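Local coordinates for protein formimidoylglutamase (Bacillus subtilis, PDB 3M1R) that catalyses the manganese-dependent hydrolysis of N-formimidoyl-L-glutamate to L-glutamate and formamide, a step of histidine degradation, at residues D[32-43]-D[111-120]; D[151-161]-D[169-177]. One frame throughout, in Å; residues are numbered along the deposited sequence.

Contact 1 of 2, residues D[32-43]-D[111-120]; sequences WDGQDIKGPALI and MHALLSDHPD
The imidazole of His118 takes Ile37 CD1 and the edge of the Trp32 indole on one face. Ile37 CD1 stands over the imidazole as a CH-pi contact, 3.8 Å from the ring centroid and 17° off its normal. The indole presents the edge of its six-membered ring toward that same face, beside Ile37, giving an offset edge-to-face pair with planes at 78°; the closest atoms are Trp32 CZ2 and His118 NE2, 3.5 Å apart. Ile37 CD1 also lies above one indole face, near the rim, while Gly34 CA covers the other. At the indole edge NE1 donates to Gln35 O (2.7 Å), which ties the ring to its own loop and limits its rotation.

With CG beside the backbone N (chi1 -53°), His118 turns its ring back to the 32-38 loop just where the helix ends. Its ND1 donates to Asp36 OD1 at 3.3 Å, a long bond that reaches the carboxylate from above its plane, with the two planes almost perpendicular. The aspartate would probably favour a proton on ND1.

Farther along, Ile43 and Leu114 touch tip to tip, CD1 to CD2 at 3.9 Å, and the selenomethionine Met111 brings CE against Ile43 CG2. At the other end Gly39 N donates to Asp120 O (2.9 Å), just where the chain enters strand 121-127, which pairs with strand 39-45. Tyr7 of a second subunit packs on Leu114 and His118, so the helix end also belongs to a subunit interface. This is the packing of a helix against a parallel sheet in the alpha/beta fold of the arginase family, here far from the metal site: helix 100-117 packs on strand 39-45 and the loop leading into it.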
loop_
_atom_site.group_PDB
_atom_site.type_symbol
_atom_site.label_atom_id
_atom_site.label_comp_id
_atom_site.label_asym_id
_atom_site.label_seq_id
_atom_site.Cartn_x
_atom_site.Cartn_y
_atom_site.Cartn_z
ATOM N N TRP D 32 25.669 22.565 -9.788
ATOM C CA TRP D 32 27.047 22.899 -10.066
ATOM C C TRP D 32 27.149 23.347 -11.494
ATOM O O TRP D 32 26.717 22.637 -12.392
ATOM C CB TRP D 32 27.937 21.677 -9.883
ATOM C CG TRP D 32 29.389 21.976 -9.997
ATOM C CD1 TRP D 32 30.068 22.969 -9.356
ATOM C CD2 TRP D 32 30.360 21.257 -10.770
ATOM N NE1 TRP D 32 31.398 22.923 -9.693
ATOM C CE2 TRP D 32 31.605 21.878 -10.555
ATOM C CE3 TRP D 32 30.299 20.148 -11.615
ATOM C CZ2 TRP D 32 32.776 21.433 -11.161
ATOM C CZ3 TRP D 32 31.462 19.709 -12.215
ATOM C CH2 TRP D 32 32.683 20.351 -11.988
ATOM N N ASP D 33 27.675 24.542 -11.699
ATOM C CA ASP D 33 28.242 24.893 -12.987
ATOM C C ASP D 33 29.732 24.621 -12.793
ATOM O O ASP D 33 30.142 24.259 -11.696
ATOM C CB ASP D 33 27.967 26.351 -13.323
ATOM C CG ASP D 33 27.540 26.542 -14.758
ATOM O OD1 ASP D 33 26.319 26.615 -15.008
ATOM O OD2 ASP D 33 28.424 26.615 -15.636
ATOM N N GLY D 34 30.547 24.782 -13.825
ATOM C CA GLY D 34 31.928 24.327 -13.753
ATOM C C GLY D 34 32.806 24.816 -12.606
ATOM O O GLY D 34 33.920 24.317 -12.427
ATOM N N GLN D 35 32.314 25.775 -11.825
ATOM C CA GLN D 35 33.151 26.496 -10.854
ATOM C C GLN D 35 33.938 25.621 -9.869
ATOM O O GLN D 35 33.641 24.440 -9.693
ATOM C CB GLN D 35 32.337 27.563 -10.110
ATOM C CG GLN D 35 31.138 27.039 -9.360
ATOM C CD GLN D 35 29.825 27.317 -10.071
ATOM O OE1 GLN D 35 29.489 26.664 -11.050
ATOM N NE2 GLN D 35 29.072 28.283 -9.567
ATOM N N ASP D 36 34.937 26.222 -9.229
ATOM C CA ASP D 36 35.888 25.495 -8.386
ATOM C C ASP D 36 35.286 24.917 -7.109
ATOM O O ASP D 36 34.705 25.638 -6.297
ATOM C CB ASP D 36 37.080 26.381 -8.033
ATOM C CG ASP D 36 38.398 25.772 -8.466
ATOM O OD1 ASP D 36 38.577 24.543 -8.282
ATOM O OD2 ASP D 36 39.250 26.519 -8.995
ATOM N N ILE D 37 35.451 23.612 -6.935
ATOM C CA ILE D 37 34.864 22.915 -5.801
ATOM C C ILE D 37 35.792 22.939 -4.603
ATOM O O ILE D 37 36.904 22.424 -4.647
ATOM C CB ILE D 37 34.532 21.459 -6.140
ATOM C CG1 ILE D 37 33.811 21.382 -7.484
ATOM C CG2 ILE D 37 33.684 20.836 -5.043
ATOM C CD1 ILE D 37 33.755 19.990 -8.047
ATOM N N LYS D 38 35.317 23.547 -3.529
ATOM C CA LYS D 38 36.064 23.595 -2.291
ATOM C C LYS D 38 35.222 22.893 -1.239
ATOM O O LYS D 38 34.121 23.337 -0.916
ATOM C CB LYS D 38 36.318 25.045 -1.899
ATOM C CG LYS D 38 36.826 25.916 -3.051
ATOM C CD LYS D 38 36.524 27.398 -2.813
ATOM C CE LYS D 38 35.087 27.765 -3.188
ATOM N NZ LYS D 38 34.048 27.003 -2.423
ATOM N N GLY D 39 35.730 21.775 -0.739
ATOM C CA GLY D 39 35.058 21.015 0.293
ATOM C C GLY D 39 34.006 20.045 -0.207
ATOM O O GLY D 39 34.063 19.559 -1.332
ATOM N N PRO D 40 33.024 19.760 0.638
ATOM C CA PRO D 40 31.952 18.803 0.327
ATOM C C PRO D 40 31.130 19.239 -0.877
ATOM O O PRO D 40 30.853 20.431 -1.051
ATOM C CB PRO D 40 31.076 18.836 1.577
ATOM C CG PRO D 40 31.950 19.405 2.655
ATOM C CD PRO D 40 32.890 20.341 1.981
ATOM N N ALA D 41 30.765 18.272 -1.709
ATOM C CA ALA D 41 29.840 18.503 -2.811
ATOM C C ALA D 41 29.161 17.179 -3.146
ATOM O O ALA D 41 29.819 16.129 -3.159
ATOM C CB ALA D 41 30.566 19.055 -4.014
ATOM N N LEU D 42 27.852 17.230 -3.393
ATOM C CA LEU D 42 27.047 16.026 -3.671
ATOM C C LEU D 42 27.206 15.494 -5.089
ATOM O O LEU D 42 27.293 16.270 -6.050
ATOM C CB LEU D 42 25.564 16.311 -3.446
ATOM C CG LEU D 42 25.145 16.840 -2.076
ATOM C CD1 LEU D 42 23.843 17.614 -2.203
ATOM C CD2 LEU D 42 24.996 15.698 -1.085
ATOM N N ILE D 43 27.221 14.168 -5.213
ATOM C CA ILE D 43 27.178 13.512 -6.519
ATOM C C ILE D 43 26.346 12.221 -6.449
ATOM O O ILE D 43 26.494 11.424 -5.523
ATOM C CB ILE D 43 28.604 13.233 -7.072
ATOM C CG1 ILE D 43 28.549 12.826 -8.545
ATOM C CG2 ILE D 43 29.318 12.171 -6.260
ATOM C CD1 ILE D 43 29.913 12.682 -9.149
HETATM N N MSE D 111 34.736 10.175 -11.531
HETATM C CA MSE D 111 35.264 10.345 -10.194
HETATM C C MSE D 111 36.749 10.725 -10.263
HETATM O O MSE D 111 37.210 11.630 -9.566
HETATM C CB MSE D 111 35.083 9.032 -9.434
HETATM C CG MSE D 111 34.717 9.174 -7.974
HETATM SE SE MSE D 111 32.913 9.836 -7.684
HETATM C CE MSE D 111 33.139 10.391 -5.836
ATOM N N HIS D 112 37.493 10.030 -11.116
ATOM C CA HIS D 112 38.910 10.300 -11.251
ATOM C C HIS D 112 39.148 11.703 -11.799
ATOM O O HIS D 112 39.890 12.480 -11.211
ATOM C CB HIS D 112 39.599 9.264 -12.143
ATOM C CG HIS D 112 41.075 9.491 -12.296
ATOM N ND1 HIS D 112 42.007 8.905 -11.466
ATOM C CD2 HIS D 112 41.776 10.233 -13.185
ATOM C CE1 HIS D 112 43.220 9.275 -11.838
ATOM N NE2 HIS D 112 43.108 10.082 -12.878
ATOM N N ALA D 113 38.517 12.026 -12.922
ATOM C CA ALA D 113 38.668 13.352 -13.506
ATOM C C ALA D 113 38.305 14.431 -12.485
ATOM O O ALA D 113 39.047 15.396 -12.301
ATOM C CB ALA D 113 37.811 13.486 -14.761
ATOM N N LEU D 114 37.169 14.246 -11.815
ATOM C CA LEU D 114 36.657 15.206 -10.836
ATOM C C LEU D 114 37.618 15.451 -9.670
ATOM O O LEU D 114 37.904 16.595 -9.336
ATOM C CB LEU D 114 35.306 14.734 -10.299
ATOM C CG LEU D 114 34.033 15.518 -10.621
ATOM C CD1 LEU D 114 34.208 16.454 -11.792
ATOM C CD2 LEU D 114 32.850 14.565 -10.848
ATOM N N LEU D 115 38.098 14.377 -9.047
ATOM C CA LEU D 115 39.038 14.483 -7.933
ATOM C C LEU D 115 40.313 15.209 -8.363
ATOM O O LEU D 115 40.852 16.035 -7.626
ATOM C CB LEU D 115 39.421 13.101 -7.404
ATOM C CG LEU D 115 38.708 12.430 -6.219
ATOM C CD1 LEU D 115 37.675 13.332 -5.569
ATOM C CD2 LEU D 115 38.103 11.089 -6.622
ATOM N N SER D 116 40.792 14.884 -9.557
ATOM C CA SER D 116 42.036 15.442 -10.049
ATOM C C SER D 116 41.851 16.917 -10.367
ATOM O O SER D 116 42.626 17.751 -9.921
ATOM C CB SER D 116 42.516 14.682 -11.286
ATOM O OG SER D 116 42.651 13.299 -11.008
ATOM N N ASP D 117 40.809 17.234 -11.124
ATOM C CA ASP D 117 40.557 18.618 -11.496
ATOM C C ASP D 117 40.289 19.519 -10.294
ATOM O O ASP D 117 40.660 20.688 -10.310
ATOM C CB ASP D 117 39.411 18.709 -12.500
ATOM C CG ASP D 117 39.811 18.217 -13.876
ATOM O OD1 ASP D 117 41.018 17.973 -14.091
ATOM O OD2 ASP D 117 38.917 18.071 -14.738
ATOM N N HIS D 118 39.654 18.976 -9.260
ATOM C CA HIS D 118 39.302 19.749 -8.068
ATOM C C HIS D 118 39.770 19.041 -6.806
ATOM O O HIS D 118 38.968 18.401 -6.118
ATOM C CB HIS D 118 37.795 19.943 -7.971
ATOM C CG HIS D 118 37.176 20.515 -9.204
ATOM N ND1 HIS D 118 37.010 21.872 -9.390
ATOM C CD2 HIS D 118 36.674 19.918 -10.307
ATOM C CE1 HIS D 118 36.437 22.084 -10.561
ATOM N NE2 HIS D 118 36.219 20.914 -11.137
ATOM N N PRO D 119 41.065 19.176 -6.485
ATOM C CA PRO D 119 41.731 18.414 -5.424
ATOM C C PRO D 119 41.180 18.723 -4.044
ATOM O O PRO D 119 41.498 18.004 -3.095
ATOM C CB PRO D 119 43.185 18.889 -5.510
ATOM C CG PRO D 119 43.093 20.251 -6.103
ATOM C CD PRO D 119 41.953 20.189 -7.079
ATOM N N ASP D 120 40.379 19.777 -3.928
ATOM C CA ASP D 120 39.783 20.103 -2.648
ATOM C C ASP D 120 38.359 19.565 -2.513
ATOM O O ASP D 120 37.682 19.854 -1.529
ATOM C CB ASP D 120 39.806 21.608 -2.418
ATOM C CG ASP D 120 41.222 22.153 -2.308
ATOM O OD1 ASP D 120 41.534 23.147 -3.002
ATOM O OD2 ASP D 120 42.026 21.576 -1.542
#

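Contact 2 of 2, residues D[151-161]-D[169-177]; sequences QFDAHHDVRNT and GTPFRRLLD. With CA (calcium ion), chain B; CA (calcium ion), chain C.
Gln151 has its CG anti to the backbone N (chi1 172°) and an extended chain beyond, which lays its amide flat on Phe172. Amide and ring planes are 12° apart, with OE1 over the ring centre and CD 3.3 Å from Phe172 CE1. NE2 donates in its own plane to His156 O and Asp153 OD2, both bonds long (3.3 Å) and meeting their acceptors from above the acceptor's plane, while OE1 accepts from Gln188.

Asp157 O takes the N-H of Phe172 in the first turn of the helix, and Arg159 N donates to Gly169 O at 2.8 Å. Arg173, extended from CG to NE, sends NH2 in the guanidinium plane to Val158 O, a nearly straight bond (2.7 Å, N-H...O 164°). Arg159 leads away to Asp19 of a third subunit.

Asp153 bridges the two calcium ions; His155 ND1 binds one at 2.4 Å and both Asp157 carboxylate oxygens the other. Asp245 also binds both ions, Asp247 the one held by His155, Asn130 the one held by Asp157. The pair probably occupies the arginase-type dimanganese site. Gln151 is thus second-shell: its bond to Asp153 OD2 probably steadies the bridging carboxylate, with Phe172 stacked on its amide.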
loop_
_atom_site.group_PDB
_atom_site.type_symbol
_atom_site.label_atom_id
_atom_site.label_comp_id
_atom_site.label_asym_id
_atom_site.label_seq_id
_atom_site.Cartn_x
_atom_site.Cartn_y
_atom_site.Cartn_z
ATOM N N GLN D 151 33.931 0.652 6.470
ATOM C CA GLN D 151 32.758 0.062 5.823
ATOM C C GLN D 151 31.711 -0.288 6.884
ATOM O O GLN D 151 31.918 -1.204 7.682
ATOM C CB GLN D 151 33.192 -1.192 5.043
ATOM C CG GLN D 151 32.068 -2.063 4.460
ATOM C CD GLN D 151 32.579 -3.404 3.907
ATOM O OE1 GLN D 151 33.779 -3.698 3.946
ATOM N NE2 GLN D 151 31.665 -4.221 3.405
ATOM N N PHE D 152 30.612 0.469 6.925
ATOM C CA PHE D 152 29.482 0.107 7.775
ATOM C C PHE D 152 28.635 -0.911 7.011
ATOM O O PHE D 152 28.119 -0.616 5.927
ATOM C CB PHE D 152 28.645 1.332 8.140
ATOM C CG PHE D 152 29.302 2.240 9.147
ATOM C CD1 PHE D 152 29.141 2.023 10.504
ATOM C CD2 PHE D 152 30.074 3.304 8.733
ATOM C CE1 PHE D 152 29.740 2.854 11.418
ATOM C CE2 PHE D 152 30.690 4.136 9.650
ATOM C CZ PHE D 152 30.516 3.918 10.988
ATOM N N ASP D 153 28.511 -2.111 7.562
ATOM C CA ASP D 153 27.889 -3.200 6.825
ATOM C C ASP D 153 27.527 -4.394 7.696
ATOM O O ASP D 153 28.287 -4.770 8.603
ATOM C CB ASP D 153 28.825 -3.665 5.691
ATOM C CG ASP D 153 28.060 -4.083 4.464
ATOM O OD1 ASP D 153 27.058 -4.779 4.663
ATOM O OD2 ASP D 153 28.436 -3.716 3.329
ATOM N N ALA D 154 26.361 -4.990 7.423
ATOM C CA ALA D 154 26.037 -6.295 7.983
ATOM C C ALA D 154 26.844 -7.389 7.283
ATOM O O ALA D 154 26.985 -8.475 7.828
ATOM C CB ALA D 154 24.509 -6.610 7.840
ATOM N N HIS D 155 27.336 -7.115 6.070
ATOM C CA HIS D 155 27.956 -8.149 5.229
ATOM C C HIS D 155 29.378 -7.809 4.826
ATOM O O HIS D 155 29.707 -6.640 4.649
ATOM C CB HIS D 155 27.167 -8.357 3.936
ATOM C CG HIS D 155 25.687 -8.347 4.122
ATOM N ND1 HIS D 155 24.961 -7.175 4.202
ATOM C CD2 HIS D 155 24.798 -9.350 4.265
ATOM C CE1 HIS D 155 23.685 -7.460 4.356
ATOM N NE2 HIS D 155 23.553 -8.771 4.409
ATOM N N HIS D 156 30.191 -8.847 4.618
ATOM C CA HIS D 156 31.596 -8.683 4.237
ATOM C C HIS D 156 31.735 -8.072 2.850
ATOM O O HIS D 156 32.638 -7.265 2.608
ATOM C CB HIS D 156 32.336 -10.025 4.278
ATOM C CG HIS D 156 32.499 -10.584 5.659
ATOM N ND1 HIS D 156 33.228 -9.945 6.639
ATOM C CD2 HIS D 156 32.034 -11.725 6.222
ATOM C CE1 HIS D 156 33.197 -10.661 7.749
ATOM N NE2 HIS D 156 32.480 -11.750 7.521
ATOM N N ASP D 157 30.827 -8.449 1.953
ATOM C CA ASP D 157 30.857 -8.009 0.557
ATOM C C ASP D 157 32.118 -8.394 -0.176
ATOM O O ASP D 157 32.672 -7.587 -0.924
ATOM C CB ASP D 157 30.679 -6.505 0.431
ATOM C CG ASP D 157 29.237 -6.092 0.464
ATOM O OD1 ASP D 157 28.364 -6.972 0.665
ATOM O OD2 ASP D 157 28.973 -4.885 0.273
ATOM N N VAL D 158 32.558 -9.626 0.034
ATOM C CA VAL D 158 33.690 -10.164 -0.684
ATOM C C VAL D 158 33.272 -11.346 -1.571
ATOM O O VAL D 158 34.034 -12.309 -1.733
ATOM C CB VAL D 158 34.793 -10.601 0.300
ATOM C CG1 VAL D 158 35.449 -9.366 0.957
ATOM C CG2 VAL D 158 34.224 -11.552 1.347
ATOM N N ARG D 159 32.070 -11.265 -2.146
ATOM C CA ARG D 159 31.527 -12.351 -2.971
ATOM C C ARG D 159 32.385 -12.660 -4.194
ATOM O O ARG D 159 32.994 -11.757 -4.769
ATOM C CB ARG D 159 30.098 -12.029 -3.435
ATOM C CG ARG D 159 28.996 -12.526 -2.515
ATOM C CD ARG D 159 27.621 -12.223 -3.101
ATOM N NE ARG D 159 26.538 -12.568 -2.183
ATOM C CZ ARG D 159 25.803 -13.675 -2.264
ATOM N NH1 ARG D 159 24.839 -13.899 -1.380
ATOM N NH2 ARG D 159 26.025 -14.558 -3.229
ATOM N N ASN D 160 32.418 -13.931 -4.603
ATOM C CA ASN D 160 33.153 -14.308 -5.811
ATOM C C ASN D 160 32.533 -13.632 -7.031
ATOM O O ASN D 160 31.325 -13.393 -7.065
ATOM C CB ASN D 160 33.212 -15.833 -5.985
ATOM C CG ASN D 160 31.873 -16.433 -6.411
ATOM O OD1 ASN D 160 31.444 -16.282 -7.561
ATOM N ND2 ASN D 160 31.212 -17.124 -5.487
ATOM N N THR D 161 33.357 -13.335 -8.034
ATOM C CA THR D 161 32.939 -12.467 -9.142
ATOM C C THR D 161 32.338 -13.164 -10.388
ATOM O O THR D 161 31.686 -12.515 -11.211
ATOM C CB THR D 161 34.108 -11.529 -9.574
ATOM O OG1 THR D 161 33.615 -10.467 -10.407
ATOM C CG2 THR D 161 35.192 -12.316 -10.307
ATOM N N GLY D 169 27.492 -7.845 -4.247
ATOM C CA GLY D 169 28.310 -8.277 -3.135
ATOM C C GLY D 169 29.794 -8.409 -3.403
ATOM O O GLY D 169 30.519 -8.942 -2.560
ATOM N N THR D 170 30.264 -7.920 -4.547
ATOM C CA THR D 170 31.658 -8.183 -4.924
ATOM C C THR D 170 32.664 -7.034 -4.728
ATOM O O THR D 170 33.860 -7.244 -4.934
ATOM C CB THR D 170 31.773 -8.641 -6.392
ATOM O OG1 THR D 170 31.482 -7.539 -7.262
ATOM C CG2 THR D 170 30.810 -9.782 -6.678
ATOM N N PRO D 171 32.199 -5.836 -4.329
ATOM C CA PRO D 171 33.108 -4.690 -4.460
ATOM C C PRO D 171 34.427 -4.918 -3.741
ATOM O O PRO D 171 35.489 -4.622 -4.289
ATOM C CB PRO D 171 32.369 -3.554 -3.751
ATOM C CG PRO D 171 31.017 -4.052 -3.455
ATOM C CD PRO D 171 31.064 -5.534 -3.439
ATOM N N PHE D 172 34.363 -5.438 -2.521
ATOM C CA PHE D 172 35.568 -5.515 -1.706
ATOM C C PHE D 172 36.506 -6.664 -2.064
ATOM O O PHE D 172 37.714 -6.576 -1.823
ATOM C CB PHE D 172 35.236 -5.480 -0.218
ATOM C CG PHE D 172 34.752 -4.154 0.229
ATOM C CD1 PHE D 172 33.396 -3.897 0.332
ATOM C CD2 PHE D 172 35.652 -3.133 0.489
ATOM C CE1 PHE D 172 32.962 -2.654 0.718
ATOM C CE2 PHE D 172 35.216 -1.897 0.874
ATOM C CZ PHE D 172 33.880 -1.652 0.983
ATOM N N ARG D 173 35.967 -7.722 -2.658
ATOM C CA ARG D 173 36.825 -8.765 -3.213
ATOM C C ARG D 173 37.616 -8.188 -4.384
ATOM O O ARG D 173 38.812 -8.438 -4.527
ATOM C CB ARG D 173 36.006 -9.980 -3.665
ATOM C CG ARG D 173 36.849 -11.234 -3.933
ATOM C CD ARG D 173 35.973 -12.464 -4.174
ATOM N NE ARG D 173 36.752 -13.692 -4.069
ATOM C CZ ARG D 173 36.625 -14.579 -3.086
ATOM N NH1 ARG D 173 37.381 -15.669 -3.076
ATOM N NH2 ARG D 173 35.736 -14.381 -2.122
ATOM N N ARG D 174 36.938 -7.409 -5.220
ATOM C CA ARG D 174 37.591 -6.769 -6.345
ATOM C C ARG D 174 38.677 -5.826 -5.846
ATOM O O ARG D 174 39.791 -5.839 -6.362
ATOM C CB ARG D 174 36.582 -6.021 -7.213
ATOM C CG ARG D 174 36.006 -6.868 -8.340
ATOM C CD ARG D 174 35.090 -6.059 -9.247
ATOM N NE ARG D 174 34.971 -6.676 -10.566
ATOM C CZ ARG D 174 35.829 -6.473 -11.563
ATOM N NH1 ARG D 174 36.870 -5.665 -11.394
ATOM N NH2 ARG D 174 35.645 -7.076 -12.731
ATOM N N LEU D 175 38.355 -5.020 -4.835
ATOM C CA LEU D 175 39.332 -4.095 -4.276
ATOM C C LEU D 175 40.531 -4.851 -3.689
ATOM O O LEU D 175 41.664 -4.571 -4.051
ATOM C CB LEU D 175 38.684 -3.170 -3.235
ATOM C CG LEU D 175 37.678 -2.161 -3.784
ATOM C CD1 LEU D 175 36.703 -1.715 -2.707
ATOM C CD2 LEU D 175 38.370 -0.960 -4.411
ATOM N N LEU D 176 40.281 -5.812 -2.798
ATOM C CA LEU D 176 41.366 -6.597 -2.191
ATOM C C LEU D 176 42.224 -7.355 -3.213
ATOM O O LEU D 176 43.463 -7.261 -3.204
ATOM C CB LEU D 176 40.812 -7.585 -1.164
ATOM C CG LEU D 176 40.757 -7.145 0.298
ATOM C CD1 LEU D 176 41.373 -5.782 0.467
ATOM C CD2 LEU D 176 39.348 -7.140 0.795
ATOM N N ASP D 177 41.566 -8.102 -4.094
ATOM C CA ASP D 177 42.277 -8.897 -5.092
ATOM C C ASP D 177 43.188 -8.030 -5.960
ATOM O O ASP D 177 44.318 -8.414 -6.265
ATOM C CB ASP D 177 41.294 -9.688 -5.966
ATOM C CG ASP D 177 40.733 -10.924 -5.258
ATOM O OD1 ASP D 177 41.291 -11.320 -4.213
ATOM O OD2 ASP D 177 39.746 -11.512 -5.758
HETATM CA CA CA B . 25.129 -4.992 3.312
HETATM CA CA CA C . 26.883 -4.963 1.563
#

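Contact 1 closes before contact 2 opens, so the two follow in series along the chain, both in the one alpha/beta domain of the arginase fold. Their centres lie 27 Å apart and the nearest atoms about 11 Å, without touching. What they share is the central parallel sheet: residues 32-43 run into strand 39-45, whereas residues 151-161 leave strand 147-152, four places farther across. Contact 2 belongs to the beta-alpha-beta unit 147-152, 171-178, 186-191 and holds part of the two-metal centre; contact 1 packs the sheet's other half, away from that centre. Each also comes within reach of a different neighbouring subunit, placing both near interfaces of the six-chain assembly.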